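Local coordinates for aspartate aminotransferase (Rhodobacter sphaeroides, PDB 3NRA), which probably transfers the amino group of L-aspartate to 2-oxoglutarate, giving oxaloacetate and L-glutamate, with pyridoxal 5'-phosphate as cofactor, at residues A58-V66 with Y289-W297; Q112-A120 with Y136-F146. All coordinates share one frame; numbering follows the deposited sequence.

Contact 1. Residues A58-V66 with Y289-W297; sequences AFDLFSAGV and YSQAVLRGW
F62 and Y289 meet where helix 58-66 lies against the turns of 289-297, in apolar helix-against-turn packing at the dimer interface of the aminotransferase. The CB of F62 packs on V293, 3.9 Å from CG1, and that same methyl also lies at the edge of the F62 ring, near its plane. With CG anti to the backbone N (chi1 -175°), the ring is carried toward Y289: CD2 lies 3.5 Å from Y289 O, and CE2 is equally close to Y289 CB. CZ reaches the same CB. V66 continues the apolar seam one turn on, its CG2 standing 3.8 Å from the Y289 ring centroid and 17° off the normal, a CH-pi contact over the face. Toward the other end, L61 CD1 comes to 3.3 Å from G296 N. Polar groups are joined through water, not directly: one molecule donates to both F62 O and Y289 O, at 2.8 Å and 2.6 Å, and another links V66 O with Y289 OH. Across the dimer interface the F62 ring stacks on F62 of the second subunit, while the Y289 ring pairs edge-to-face with Y260 of that subunit. Within the chain, helix 70-73 packs on Y289 and A292, helix 81-95 on L294 and R295, and strand 105-108 on L294.

Contact 2. Residues Q112-A120 with Y136-F146; sequences QGALFLAVA and YFANRKLVEFF
Packing of two neighbouring helices, with a single side-chain hydrogen bond at one end, joins Q112-A120 to Y136-F146 in the large PLP-binding domain of this fold-type I aminotransferase. Strand 128-133 of the seven-stranded mixed sheet lies between the two helices in sequence. The helix axes approach to 9.9 Å, and their N-to-C directions differ by 35°, so the helices run roughly the same way. L142 supplies the central knob, seated among Q112, L115, F116 and V119. Its two methyls divide the work: CD1 packs 3.5 Å from L115 CG, whereas CD2 meets CD1 of F116 at the ring edge. L115 CD2 touches both Y136 CE2, at 3.5 Å, and A138 CB.

Farther along, F146, just past the end of its helix, turns its ring back onto the partner helix. A120 CA stands over one face, 3.9 Å from the centroid, and F145 CD2 lies over the opposite face; the F116 ring meets F146 obliquely. I281 of the second subunit packs on F116 and L142, bringing the dimer partner to this seam.

At the other end, the bend of Q112 at chi2 (60°) swings its amide toward Y136; amide and ring planes are nearly coplanar, 18° apart. Its NE2 is hydrogen-bonded to I281 O of the second subunit, while Y136 OH donates to Q112 OE1 at 2.5 Å, nearly in line with the C=O bond.

How the contacts relate
Contact 2 is nested in sequence within the long loop closed by contact 1, whose segments are separated by 222 residues. In space the two do not touch: their centres lie 28 Å apart and their nearest atoms about 10 Å. Contact 2 is the more central, its centre 12 Å from that of the chain against 23 Å for contact 1. It also reaches the cofactor directly, because the backbone N of Q112 is hydrogen-bonded to phosphate oxygen OP3 of the pyridoxal-phosphate-modified lysine at position 253. Both contacts touch the second subunit, so the dimer interface borders the helix pair of contact 2, one member of which binds the cofactor phosphate, as well as the 58-66/289-297 packing farther from the chain centre.

Contact 1. Residues A58-V66 with Y289-W297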
# COMPACT_ATOMS: atom_id res chain seq x y z
N ALA B 58 3.64 -18.84 -11.59
CA ALA B 58 3.78 -17.70 -10.67
C ALA B 58 4.17 -18.15 -9.25
O ALA B 58 5.09 -17.62 -8.68
CB ALA B 58 2.50 -16.89 -10.63
N PHE B 59 3.46 -19.14 -8.71
CA PHE B 59 3.77 -19.61 -7.38
C PHE B 59 5.20 -20.23 -7.29
O PHE B 59 5.90 -20.05 -6.28
CB PHE B 59 2.74 -20.62 -6.89
CG PHE B 59 3.04 -21.13 -5.54
CD1 PHE B 59 2.87 -20.33 -4.44
CD2 PHE B 59 3.60 -22.39 -5.36
CE1 PHE B 59 3.19 -20.80 -3.17
CE2 PHE B 59 3.92 -22.85 -4.10
CZ PHE B 59 3.72 -22.07 -3.02
N ASP B 60 5.63 -20.92 -8.35
CA ASP B 60 7.00 -21.38 -8.41
C ASP B 60 8.02 -20.21 -8.36
O ASP B 60 9.04 -20.30 -7.67
CB ASP B 60 7.24 -22.23 -9.64
CG ASP B 60 6.56 -23.61 -9.55
OD1 ASP B 60 6.12 -24.01 -8.44
OD2 ASP B 60 6.47 -24.28 -10.60
N LEU B 61 7.72 -19.12 -9.05
CA LEU B 61 8.58 -17.93 -9.02
C LEU B 61 8.61 -17.31 -7.64
O LEU B 61 9.69 -16.94 -7.15
CB LEU B 61 8.13 -16.88 -10.06
CG LEU B 61 8.35 -17.27 -11.52
CD1 LEU B 61 7.59 -16.27 -12.50
CD2 LEU B 61 9.87 -17.35 -11.84
N PHE B 62 7.44 -17.26 -6.99
CA PHE B 62 7.31 -16.73 -5.63
C PHE B 62 8.15 -17.58 -4.67
O PHE B 62 8.90 -17.06 -3.83
CB PHE B 62 5.81 -16.72 -5.20
CG PHE B 62 5.59 -16.08 -3.85
CD1 PHE B 62 5.76 -16.82 -2.67
CD2 PHE B 62 5.31 -14.74 -3.75
CE1 PHE B 62 5.65 -16.24 -1.44
CE2 PHE B 62 5.14 -14.13 -2.52
CZ PHE B 62 5.33 -14.89 -1.35
N SER B 63 8.03 -18.89 -4.83
CA SER B 63 8.73 -19.85 -4.01
C SER B 63 10.27 -19.81 -4.20
O SER B 63 11.02 -19.91 -3.25
CB SER B 63 8.22 -21.25 -4.31
OG SER B 63 8.91 -22.16 -3.49
N ALA B 64 10.72 -19.64 -5.44
CA ALA B 64 12.14 -19.44 -5.72
C ALA B 64 12.67 -18.14 -5.05
O ALA B 64 13.78 -18.12 -4.52
CB ALA B 64 12.39 -19.43 -7.23
N GLY B 65 11.84 -17.10 -5.04
CA GLY B 65 12.22 -15.80 -4.41
C GLY B 65 12.36 -15.90 -2.89
O GLY B 65 13.35 -15.45 -2.31
N VAL B 66 11.40 -16.54 -2.26
CA VAL B 66 11.49 -16.77 -0.83
C VAL B 66 12.77 -17.54 -0.47
O VAL B 66 13.55 -17.09 0.37
CB VAL B 66 10.28 -17.50 -0.30
CG1 VAL B 66 10.52 -17.90 1.15
CG2 VAL B 66 9.03 -16.58 -0.43
N TYR B 289 8.66 -10.37 -1.79
CA TYR B 289 8.49 -11.71 -2.32
C TYR B 289 7.52 -11.73 -3.49
O TYR B 289 7.77 -12.42 -4.49
CB TYR B 289 8.01 -12.68 -1.24
CG TYR B 289 9.01 -12.93 -0.09
CD1 TYR B 289 10.35 -13.12 -0.34
CD2 TYR B 289 8.58 -13.01 1.22
CE1 TYR B 289 11.24 -13.34 0.69
CE2 TYR B 289 9.46 -13.26 2.26
CZ TYR B 289 10.78 -13.40 2.00
OH TYR B 289 11.66 -13.62 3.02
N SER B 290 6.44 -10.94 -3.39
CA SER B 290 5.45 -10.84 -4.49
C SER B 290 6.11 -10.43 -5.78
O SER B 290 5.73 -10.92 -6.84
CB SER B 290 4.34 -9.83 -4.15
OG SER B 290 3.42 -10.38 -3.23
N GLN B 291 7.09 -9.53 -5.70
CA GLN B 291 7.70 -8.95 -6.90
C GLN B 291 8.22 -10.03 -7.86
O GLN B 291 8.02 -9.93 -9.06
CB GLN B 291 8.80 -7.98 -6.54
CG GLN B 291 8.28 -6.63 -6.01
CD GLN B 291 9.39 -5.66 -5.76
OE1 GLN B 291 10.25 -5.47 -6.62
NE2 GLN B 291 9.41 -5.03 -4.57
N ALA B 292 8.77 -11.11 -7.28
CA ALA B 292 9.32 -12.22 -8.02
C ALA B 292 8.37 -12.81 -9.06
O ALA B 292 8.85 -13.34 -10.05
CB ALA B 292 9.81 -13.38 -7.02
N VAL B 293 7.03 -12.77 -8.84
CA VAL B 293 6.11 -13.37 -9.82
C VAL B 293 6.10 -12.60 -11.15
O VAL B 293 5.78 -13.18 -12.20
CB VAL B 293 4.64 -13.51 -9.31
CG1 VAL B 293 4.61 -14.27 -7.95
CG2 VAL B 293 3.96 -12.15 -9.22
N LEU B 294 6.50 -11.33 -11.11
CA LEU B 294 6.58 -10.50 -12.31
C LEU B 294 7.66 -10.92 -13.27
O LEU B 294 7.63 -10.51 -14.43
CB LEU B 294 6.81 -9.01 -11.93
CG LEU B 294 5.68 -8.36 -11.12
CD1 LEU B 294 6.10 -6.98 -10.64
CD2 LEU B 294 4.40 -8.28 -11.96
N ARG B 295 8.61 -11.76 -12.83
CA ARG B 295 9.60 -12.35 -13.76
C ARG B 295 8.93 -13.16 -14.89
O ARG B 295 9.50 -13.29 -16.01
CB ARG B 295 10.61 -13.21 -12.99
CG ARG B 295 11.47 -12.42 -12.00
CD ARG B 295 12.69 -13.25 -11.48
NE ARG B 295 13.59 -12.41 -10.67
CZ ARG B 295 13.59 -12.32 -9.33
NH1 ARG B 295 12.75 -13.06 -8.58
NH2 ARG B 295 14.44 -11.49 -8.73
N GLY B 296 7.72 -13.68 -14.61
CA GLY B 296 6.93 -14.42 -15.60
C GLY B 296 5.94 -13.58 -16.43
O GLY B 296 5.31 -14.11 -17.35
N TRP B 297 5.79 -12.29 -16.09
CA TRP B 297 4.76 -11.46 -16.68
C TRP B 297 5.15 -11.08 -18.10
O TRP B 297 6.28 -10.60 -18.34
CB TRP B 297 4.53 -10.19 -15.83
CG TRP B 297 3.31 -9.37 -16.24
CD1 TRP B 297 2.15 -9.84 -16.79
CD2 TRP B 297 3.11 -7.95 -16.05
NE1 TRP B 297 1.26 -8.79 -16.99
CE2 TRP B 297 1.83 -7.63 -16.56
CE3 TRP B 297 3.91 -6.93 -15.55
CZ2 TRP B 297 1.33 -6.34 -16.56
CZ3 TRP B 297 3.42 -5.63 -15.57
CH2 TRP B 297 2.15 -5.35 -16.06
O HOH W 1 11.88 -16.04 -8.73
O HOH W 2 9.42 -14.33 -3.76
O HOH W 3 13.17 -15.77 2.72

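Contact 2. Residues Q112-A120 with Y136-F146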
# COMPACT_ATOMS: atom_id res chain seq x y z
N GLN B 112 -3.95 -0.36 -8.15
CA GLN B 112 -4.52 0.63 -7.20
C GLN B 112 -3.39 1.43 -6.54
O GLN B 112 -3.49 2.65 -6.41
CB GLN B 112 -5.38 -0.05 -6.11
CG GLN B 112 -6.16 0.94 -5.21
CD GLN B 112 -7.13 1.82 -6.03
OE1 GLN B 112 -7.89 1.31 -6.86
NE2 GLN B 112 -7.12 3.13 -5.76
N GLY B 113 -2.34 0.72 -6.11
CA GLY B 113 -1.14 1.37 -5.54
C GLY B 113 -0.56 2.43 -6.46
O GLY B 113 -0.29 3.55 -6.02
N ALA B 114 -0.43 2.09 -7.74
CA ALA B 114 0.05 3.00 -8.73
C ALA B 114 -0.88 4.21 -8.93
O ALA B 114 -0.40 5.36 -9.06
CB ALA B 114 0.27 2.27 -10.06
N LEU B 115 -2.19 3.95 -8.95
CA LEU B 115 -3.18 4.99 -9.13
C LEU B 115 -3.15 6.02 -8.00
O LEU B 115 -3.11 7.25 -8.26
CB LEU B 115 -4.57 4.37 -9.23
CG LEU B 115 -5.76 5.29 -9.48
CD1 LEU B 115 -5.62 6.07 -10.80
CD2 LEU B 115 -7.09 4.46 -9.43
N PHE B 116 -3.15 5.54 -6.76
CA PHE B 116 -3.02 6.43 -5.63
C PHE B 116 -1.82 7.35 -5.77
O PHE B 116 -1.92 8.56 -5.53
CB PHE B 116 -2.86 5.65 -4.32
CG PHE B 116 -2.72 6.56 -3.10
CD1 PHE B 116 -3.78 7.25 -2.64
CD2 PHE B 116 -1.51 6.72 -2.48
CE1 PHE B 116 -3.66 8.09 -1.55
CE2 PHE B 116 -1.38 7.54 -1.40
CZ PHE B 116 -2.47 8.22 -0.92
N LEU B 117 -0.66 6.75 -6.01
CA LEU B 117 0.60 7.51 -6.07
C LEU B 117 0.57 8.51 -7.22
O LEU B 117 1.00 9.64 -7.07
CB LEU B 117 1.79 6.54 -6.24
CG LEU B 117 2.08 5.60 -5.04
CD1 LEU B 117 3.17 4.63 -5.39
CD2 LEU B 117 2.47 6.43 -3.80
N ALA B 118 0.05 8.06 -8.37
CA ALA B 118 -0.00 8.88 -9.57
C ALA B 118 -0.87 10.14 -9.34
O ALA B 118 -0.49 11.26 -9.72
CB ALA B 118 -0.53 8.07 -10.73
N VAL B 119 -2.02 9.96 -8.68
CA VAL B 119 -2.86 11.12 -8.36
C VAL B 119 -2.18 12.00 -7.29
O VAL B 119 -2.18 13.24 -7.39
CB VAL B 119 -4.25 10.68 -7.90
CG1 VAL B 119 -5.10 11.90 -7.51
CG2 VAL B 119 -4.95 9.82 -9.01
N ALA B 120 -1.57 11.35 -6.28
CA ALA B 120 -0.85 12.10 -5.21
C ALA B 120 0.27 12.95 -5.77
O ALA B 120 0.49 14.07 -5.31
CB ALA B 120 -0.30 11.15 -4.17
N TYR B 136 -13.75 4.36 -13.16
CA TYR B 136 -13.35 3.53 -12.03
C TYR B 136 -13.70 4.21 -10.69
O TYR B 136 -13.56 5.44 -10.55
CB TYR B 136 -11.84 3.29 -12.15
CG TYR B 136 -11.23 2.42 -11.10
CD1 TYR B 136 -11.49 1.05 -11.06
CD2 TYR B 136 -10.30 2.93 -10.20
CE1 TYR B 136 -10.90 0.23 -10.11
CE2 TYR B 136 -9.72 2.13 -9.26
CZ TYR B 136 -10.02 0.76 -9.24
OH TYR B 136 -9.44 -0.06 -8.30
N PHE B 137 -14.15 3.40 -9.73
CA PHE B 137 -14.71 3.89 -8.43
C PHE B 137 -13.75 4.81 -7.69
O PHE B 137 -14.17 5.79 -7.06
CB PHE B 137 -15.16 2.70 -7.52
CG PHE B 137 -14.07 2.19 -6.58
CD1 PHE B 137 -13.08 1.35 -7.03
CD2 PHE B 137 -14.02 2.63 -5.24
CE1 PHE B 137 -12.01 0.96 -6.18
CE2 PHE B 137 -12.99 2.23 -4.40
CZ PHE B 137 -11.98 1.38 -4.87
N ALA B 138 -12.45 4.53 -7.78
CA ALA B 138 -11.44 5.29 -7.02
C ALA B 138 -11.15 6.70 -7.59
O ALA B 138 -10.63 7.54 -6.89
CB ALA B 138 -10.13 4.47 -6.88
N ASN B 139 -11.48 6.94 -8.86
CA ASN B 139 -10.99 8.13 -9.58
C ASN B 139 -11.49 9.44 -8.97
O ASN B 139 -10.69 10.28 -8.56
CB ASN B 139 -11.34 8.05 -11.09
CG ASN B 139 -10.55 6.95 -11.82
OD1 ASN B 139 -9.83 6.19 -11.20
ND2 ASN B 139 -10.68 6.89 -13.17
N ARG B 140 -12.80 9.58 -8.84
CA ARG B 140 -13.41 10.72 -8.14
C ARG B 140 -12.90 10.86 -6.70
O ARG B 140 -12.56 11.98 -6.24
CB ARG B 140 -14.93 10.60 -8.13
CG ARG B 140 -15.63 11.85 -7.54
CD ARG B 140 -17.13 11.76 -7.57
NE ARG B 140 -17.70 13.09 -7.28
CZ ARG B 140 -19.00 13.38 -7.22
NH1 ARG B 140 -19.93 12.44 -7.40
NH2 ARG B 140 -19.37 14.64 -6.99
N LYS B 141 -12.88 9.72 -5.98
CA LYS B 141 -12.54 9.74 -4.55
C LYS B 141 -11.09 10.18 -4.33
O LYS B 141 -10.78 10.83 -3.34
CB LYS B 141 -12.75 8.35 -3.91
CG LYS B 141 -14.19 7.93 -3.80
CD LYS B 141 -14.30 6.55 -3.15
CE LYS B 141 -15.77 6.17 -2.86
N LEU B 142 -10.20 9.78 -5.24
CA LEU B 142 -8.82 10.20 -5.19
C LEU B 142 -8.66 11.70 -5.41
O LEU B 142 -7.97 12.38 -4.61
CB LEU B 142 -8.00 9.44 -6.20
CG LEU B 142 -7.63 8.04 -5.75
CD1 LEU B 142 -7.08 7.27 -6.91
CD2 LEU B 142 -6.61 8.09 -4.60
N VAL B 143 -9.30 12.22 -6.45
CA VAL B 143 -9.26 13.66 -6.73
C VAL B 143 -9.75 14.46 -5.53
O VAL B 143 -9.11 15.40 -5.09
CB VAL B 143 -10.08 14.04 -8.01
CG1 VAL B 143 -10.20 15.51 -8.12
CG2 VAL B 143 -9.38 13.45 -9.30
N GLU B 144 -10.83 14.01 -4.94
CA GLU B 144 -11.44 14.76 -3.87
C GLU B 144 -10.68 14.61 -2.52
O GLU B 144 -10.58 15.58 -1.77
CB GLU B 144 -12.96 14.45 -3.79
CG GLU B 144 -13.73 15.27 -4.92
CD GLU B 144 -15.20 14.89 -5.15
OE1 GLU B 144 -15.68 13.90 -4.54
OE2 GLU B 144 -15.87 15.60 -5.96
N PHE B 145 -10.03 13.47 -2.31
CA PHE B 145 -9.17 13.28 -1.15
C PHE B 145 -7.97 14.22 -1.15
O PHE B 145 -7.57 14.73 -0.11
CB PHE B 145 -8.65 11.86 -1.09
CG PHE B 145 -7.83 11.58 0.14
CD1 PHE B 145 -8.41 11.62 1.39
CD2 PHE B 145 -6.48 11.33 0.05
CE1 PHE B 145 -7.65 11.34 2.54
CE2 PHE B 145 -5.72 11.08 1.21
CZ PHE B 145 -6.31 11.10 2.43
N PHE B 146 -7.40 14.47 -2.33
CA PHE B 146 -6.33 15.43 -2.45
C PHE B 146 -6.86 16.90 -2.66
O PHE B 146 -6.09 17.79 -3.01
CB PHE B 146 -5.34 14.97 -3.52
CG PHE B 146 -4.51 13.77 -3.08
CD1 PHE B 146 -3.50 13.92 -2.12
CD2 PHE B 146 -4.76 12.52 -3.57
CE1 PHE B 146 -2.77 12.81 -1.69
CE2 PHE B 146 -4.03 11.42 -3.13
CZ PHE B 146 -3.04 11.57 -2.19